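Local coordinates for protein putative phosphosugar isomerases (Salmonella typhimurium LT2, PDB 3FKJ) that probably binds phosphorylated sugars or related carbohydrate derivatives and may act as a sugar isomerase, at residues E178-V189 against L304-L315. Residues are numbered along the deposited sequence; the frame is centred on the assembly and turned at random.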
loop_
_atom_site.group_PDB
_atom_site.type_symbol
_atom_site.label_atom_id
_atom_site.label_comp_id
_atom_site.label_asym_id
_atom_site.label_seq_id
_atom_site.Cartn_x
_atom_site.Cartn_y
_atom_site.Cartn_z
ATOM N N GLU A 178 -18.624 -18.293 13.726
ATOM C CA GLU A 178 -17.797 -17.621 14.740
ATOM C C GLU A 178 -17.635 -16.124 14.460
ATOM O O GLU A 178 -17.649 -15.308 15.379
ATOM C CB GLU A 178 -16.411 -18.269 14.861
ATOM C CG GLU A 178 -16.160 -18.970 16.170
ATOM C CD GLU A 178 -16.264 -18.043 17.391
ATOM O OE1 GLU A 178 -17.233 -18.199 18.162
ATOM O OE2 GLU A 178 -15.380 -17.169 17.575
ATOM N N LEU A 179 -17.485 -15.769 13.190
ATOM C CA LEU A 179 -17.240 -14.380 12.817
ATOM C C LEU A 179 -18.558 -13.592 12.872
ATOM O O LEU A 179 -18.575 -12.442 13.290
ATOM C CB LEU A 179 -16.550 -14.298 11.449
ATOM C CG LEU A 179 -15.828 -12.992 11.044
ATOM C CD1 LEU A 179 -14.723 -13.291 10.092
ATOM C CD2 LEU A 179 -16.779 -11.992 10.437
ATOM N N VAL A 180 -19.658 -14.239 12.490
ATOM C CA VAL A 180 -20.981 -13.638 12.538
ATOM C C VAL A 180 -21.385 -13.316 13.964
ATOM O O VAL A 180 -22.007 -12.280 14.217
ATOM C CB VAL A 180 -22.046 -14.550 11.883
ATOM C CG1 VAL A 180 -23.454 -14.130 12.298
ATOM C CG2 VAL A 180 -21.896 -14.552 10.348
ATOM N N SER A 181 -21.034 -14.192 14.900
ATOM C CA SER A 181 -21.395 -13.958 16.300
ATOM C C SER A 181 -20.353 -13.027 16.930
ATOM O O SER A 181 -20.700 -12.261 17.809
ATOM C CB SER A 181 -21.612 -15.278 17.079
ATOM O OG SER A 181 -20.413 -15.777 17.620
ATOM N N ALA A 182 -19.097 -13.058 16.443
ATOM C CA ALA A 182 -18.100 -12.033 16.816
ATOM C C ALA A 182 -18.635 -10.652 16.450
ATOM O O ALA A 182 -18.598 -9.734 17.258
ATOM C CB ALA A 182 -16.773 -12.272 16.124
ATOM N N PHE A 183 -19.141 -10.507 15.225
ATOM C CA PHE A 183 -19.755 -9.231 14.780
ATOM C C PHE A 183 -20.965 -8.835 15.644
ATOM O O PHE A 183 -21.262 -7.641 15.790
ATOM C CB PHE A 183 -20.195 -9.297 13.306
ATOM C CG PHE A 183 -19.435 -8.370 12.372
ATOM C CD1 PHE A 183 -19.307 -7.015 12.663
ATOM C CD2 PHE A 183 -18.941 -8.844 11.150
ATOM C CE1 PHE A 183 -18.655 -6.146 11.794
ATOM C CE2 PHE A 183 -18.244 -7.986 10.261
ATOM C CZ PHE A 183 -18.106 -6.641 10.584
ATOM N N GLY A 184 -21.677 -9.829 16.184
ATOM C CA GLY A 184 -22.809 -9.568 17.084
ATOM C C GLY A 184 -22.391 -8.989 18.426
ATOM O O GLY A 184 -23.207 -8.383 19.126
ATOM N N ARG A 185 -21.122 -9.186 18.782
ATOM C CA ARG A 185 -20.557 -8.678 20.022
ATOM C C ARG A 185 -19.815 -7.366 19.812
ATOM O O ARG A 185 -19.329 -6.742 20.765
ATOM C CB ARG A 185 -19.607 -9.709 20.630
ATOM C CG ARG A 185 -20.321 -10.830 21.346
ATOM C CD ARG A 185 -19.349 -11.720 22.084
ATOM N NE ARG A 185 -18.630 -12.596 21.170
ATOM C CZ ARG A 185 -19.154 -13.672 20.584
ATOM N NH1 ARG A 185 -20.424 -14.019 20.797
ATOM N NH2 ARG A 185 -18.406 -14.407 19.767
ATOM N N PHE A 186 -19.748 -6.939 18.565
ATOM C CA PHE A 186 -18.814 -5.896 18.192
ATOM C C PHE A 186 -19.232 -4.546 18.768
ATOM O O PHE A 186 -18.375 -3.791 19.235
ATOM C CB PHE A 186 -18.666 -5.812 16.676
ATOM C CG PHE A 186 -17.597 -4.844 16.229
ATOM C CD1 PHE A 186 -16.271 -4.987 16.668
ATOM C CD2 PHE A 186 -17.904 -3.786 15.379
ATOM C CE1 PHE A 186 -15.255 -4.103 16.231
ATOM C CE2 PHE A 186 -16.912 -2.893 14.974
ATOM C CZ PHE A 186 -15.581 -3.056 15.402
ATOM N N SER A 187 -20.534 -4.257 18.734
ATOM C CA SER A 187 -21.033 -2.977 19.226
ATOM C C SER A 187 -20.723 -2.791 20.699
ATOM O O SER A 187 -20.319 -1.699 21.105
ATOM C CB SER A 187 -22.539 -2.828 19.025
ATOM O OG SER A 187 -22.996 -1.604 19.596
ATOM N N ASP A 188 -20.905 -3.853 21.490
ATOM C CA ASP A 188 -20.571 -3.803 22.912
ATOM C C ASP A 188 -19.087 -3.605 23.141
ATOM O O ASP A 188 -18.698 -2.822 24.015
ATOM C CB ASP A 188 -21.014 -5.074 23.636
ATOM C CG ASP A 188 -22.547 -5.142 23.816
ATOM O OD1 ASP A 188 -23.291 -4.119 23.555
ATOM O OD2 ASP A 188 -22.979 -6.273 24.149
ATOM N N VAL A 189 -18.259 -4.296 22.355
ATOM C CA VAL A 189 -16.805 -4.115 22.457
ATOM C C VAL A 189 -16.407 -2.672 22.068
ATOM O O VAL A 189 -15.648 -2.021 22.802
ATOM C CB VAL A 189 -16.014 -5.212 21.677
ATOM C CG1 VAL A 189 -14.554 -4.787 21.416
ATOM C CG2 VAL A 189 -16.056 -6.535 22.456
ATOM N N LEU A 304 -14.338 -10.474 21.548
ATOM C CA LEU A 304 -15.040 -10.770 20.289
ATOM C C LEU A 304 -14.965 -12.262 19.963
ATOM O O LEU A 304 -15.960 -12.890 19.609
ATOM C CB LEU A 304 -14.455 -9.968 19.114
ATOM C CG LEU A 304 -14.777 -8.481 19.091
ATOM C CD1 LEU A 304 -14.096 -7.820 17.917
ATOM C CD2 LEU A 304 -16.291 -8.260 19.060
ATOM N N SER A 305 -13.771 -12.820 20.092
ATOM C CA SER A 305 -13.508 -14.184 19.669
ATOM C C SER A 305 -12.051 -14.456 19.953
ATOM O O SER A 305 -11.168 -13.640 19.593
ATOM C CB SER A 305 -13.760 -14.351 18.157
ATOM O OG SER A 305 -13.300 -15.599 17.677
ATOM N N THR A 306 -11.792 -15.609 20.556
ATOM C CA THR A 306 -10.433 -16.090 20.716
ATOM C C THR A 306 -9.930 -16.718 19.403
ATOM O O THR A 306 -8.744 -16.993 19.280
ATOM C CB THR A 306 -10.359 -17.106 21.868
ATOM O OG1 THR A 306 -11.275 -18.179 21.612
ATOM C CG2 THR A 306 -10.708 -16.421 23.212
ATOM N N ASP A 307 -10.835 -16.921 18.433
ATOM C CA ASP A 307 -10.517 -17.577 17.151
ATOM C C ASP A 307 -10.156 -16.585 16.050
ATOM O O ASP A 307 -9.109 -16.710 15.422
ATOM C CB ASP A 307 -11.715 -18.406 16.631
ATOM C CG ASP A 307 -12.042 -19.628 17.503
ATOM O OD1 ASP A 307 -11.571 -19.698 18.661
ATOM O OD2 ASP A 307 -12.795 -20.515 17.025
ATOM N N VAL A 308 -11.061 -15.644 15.784
ATOM C CA VAL A 308 -11.022 -14.817 14.556
ATOM C C VAL A 308 -11.065 -13.317 14.831
ATOM O O VAL A 308 -11.267 -12.517 13.912
ATOM C CB VAL A 308 -12.189 -15.193 13.588
ATOM C CG1 VAL A 308 -12.156 -16.719 13.314
ATOM C CG2 VAL A 308 -13.557 -14.749 14.137
ATOM N N GLY A 309 -10.850 -12.948 16.091
ATOM C CA GLY A 309 -10.869 -11.557 16.514
ATOM C C GLY A 309 -9.746 -10.703 15.932
ATOM O O GLY A 309 -9.822 -9.502 15.970
ATOM N N GLU A 310 -8.699 -11.332 15.418
ATOM C CA GLU A 310 -7.627 -10.624 14.720
ATOM C C GLU A 310 -8.221 -9.823 13.580
ATOM O O GLU A 310 -7.810 -8.698 13.357
ATOM C CB GLU A 310 -6.582 -11.607 14.199
ATOM C CG GLU A 310 -5.528 -11.012 13.268
ATOM C CD GLU A 310 -4.654 -12.063 12.638
ATOM O OE1 GLU A 310 -4.274 -13.019 13.343
ATOM O OE2 GLU A 310 -4.342 -11.931 11.443
ATOM N N TYR A 311 -9.210 -10.387 12.880
ATOM C CA TYR A 311 -9.793 -9.726 11.703
ATOM C C TYR A 311 -10.586 -8.444 12.003
ATOM O O TYR A 311 -10.891 -7.692 11.076
ATOM C CB TYR A 311 -10.618 -10.713 10.865
ATOM C CG TYR A 311 -9.778 -11.828 10.248
ATOM C CD1 TYR A 311 -8.670 -11.533 9.485
ATOM C CD2 TYR A 311 -10.071 -13.158 10.466
ATOM C CE1 TYR A 311 -7.887 -12.499 8.969
ATOM C CE2 TYR A 311 -9.282 -14.154 9.918
ATOM C CZ TYR A 311 -8.180 -13.818 9.177
ATOM O OH TYR A 311 -7.344 -14.766 8.594
ATOM N N PHE A 312 -10.883 -8.172 13.285
ATOM C CA PHE A 312 -11.653 -6.968 13.688
ATOM C C PHE A 312 -10.783 -5.856 14.244
ATOM O O PHE A 312 -11.317 -4.804 14.643
ATOM C CB PHE A 312 -12.688 -7.299 14.793
ATOM C CG PHE A 312 -13.743 -8.242 14.359
ATOM C CD1 PHE A 312 -13.482 -9.602 14.295
ATOM C CD2 PHE A 312 -15.000 -7.771 13.973
ATOM C CE1 PHE A 312 -14.469 -10.501 13.878
ATOM C CE2 PHE A 312 -15.967 -8.652 13.540
ATOM C CZ PHE A 312 -15.696 -10.030 13.486
ATOM N N CYS A 313 -9.468 -6.100 14.327
ATOM C CA CYS A 313 -8.543 -5.115 14.904
ATOM C C CYS A 313 -8.595 -3.766 14.192
ATOM O O CYS A 313 -8.609 -2.750 14.852
ATOM C CB CYS A 313 -7.107 -5.628 14.936
ATOM S SG CYS A 313 -6.842 -6.857 16.231
ATOM N N GLY A 314 -8.653 -3.760 12.864
ATOM C CA GLY A 314 -8.671 -2.495 12.125
ATOM C C GLY A 314 -9.948 -1.724 12.413
ATOM O O GLY A 314 -9.919 -0.541 12.667
ATOM N N LEU A 315 -11.074 -2.423 12.345
ATOM C CA LEU A 315 -12.375 -1.854 12.659
ATOM C C LEU A 315 -12.442 -1.276 14.072
ATOM O O LEU A 315 -12.930 -0.177 14.287
ATOM C CB LEU A 315 -13.449 -2.916 12.509
ATOM C CG LEU A 315 -13.733 -3.486 11.128
ATOM C CD1 LEU A 315 -14.853 -4.497 11.261
ATOM C CD2 LEU A 315 -14.112 -2.389 10.160
#
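Phe312 packs its ring against Leu179, Ala182, Phe183 and Phe186, a compact example of how an aromatic cluster joins distant parts of a chain. In this SIS-family protein, with two parallel sheets, the cluster ties the helices 176-184 and 186-196 to the loop and 3-10 turn that lead into helix 313-331. The pair Phe312 and Phe183 is T-shaped: CE2 of Phe312 stands over the centre of the Phe183 ring, 3.7 Å from CG of Phe183, with the planes at 80°. Trp161 stacks on Phe183, carrying the aromatic packing on to helix 155-170. The ring of Phe186 lies obliquely to that of Phe312, with CG of Phe186 anti to its own backbone N (chi1 -174°), which brings CZ of Phe186 to 3.6 Å from CB of Leu315. Ala182 CB rests 3.6 Å from CZ of Phe312. Leu304 extends the apolar packing, reaching the Phe186 ring edge with CD1 and Val189 CG2 with CD2.

Polar bonds run beside this apolar core. Arg185, bent at chi3 (-75°), turns the side of its guanidinium to Leu304 O, which receives both NE (3.1 Å) and NH2 (2.9 Å) of Arg185 in the guanidinium plane, NH2 nearly in line with the carbonyl bond. Ser305 OG accepts from the backbone N of Asp307 and of Val308, an ST turn and ST motif, and donates its own proton to Glu178 OE2 at 2.6 Å, a bond that probably eases the closeness of two carboxylates, Glu178 OE2 lying 4.3 Å from Asp307 OD2.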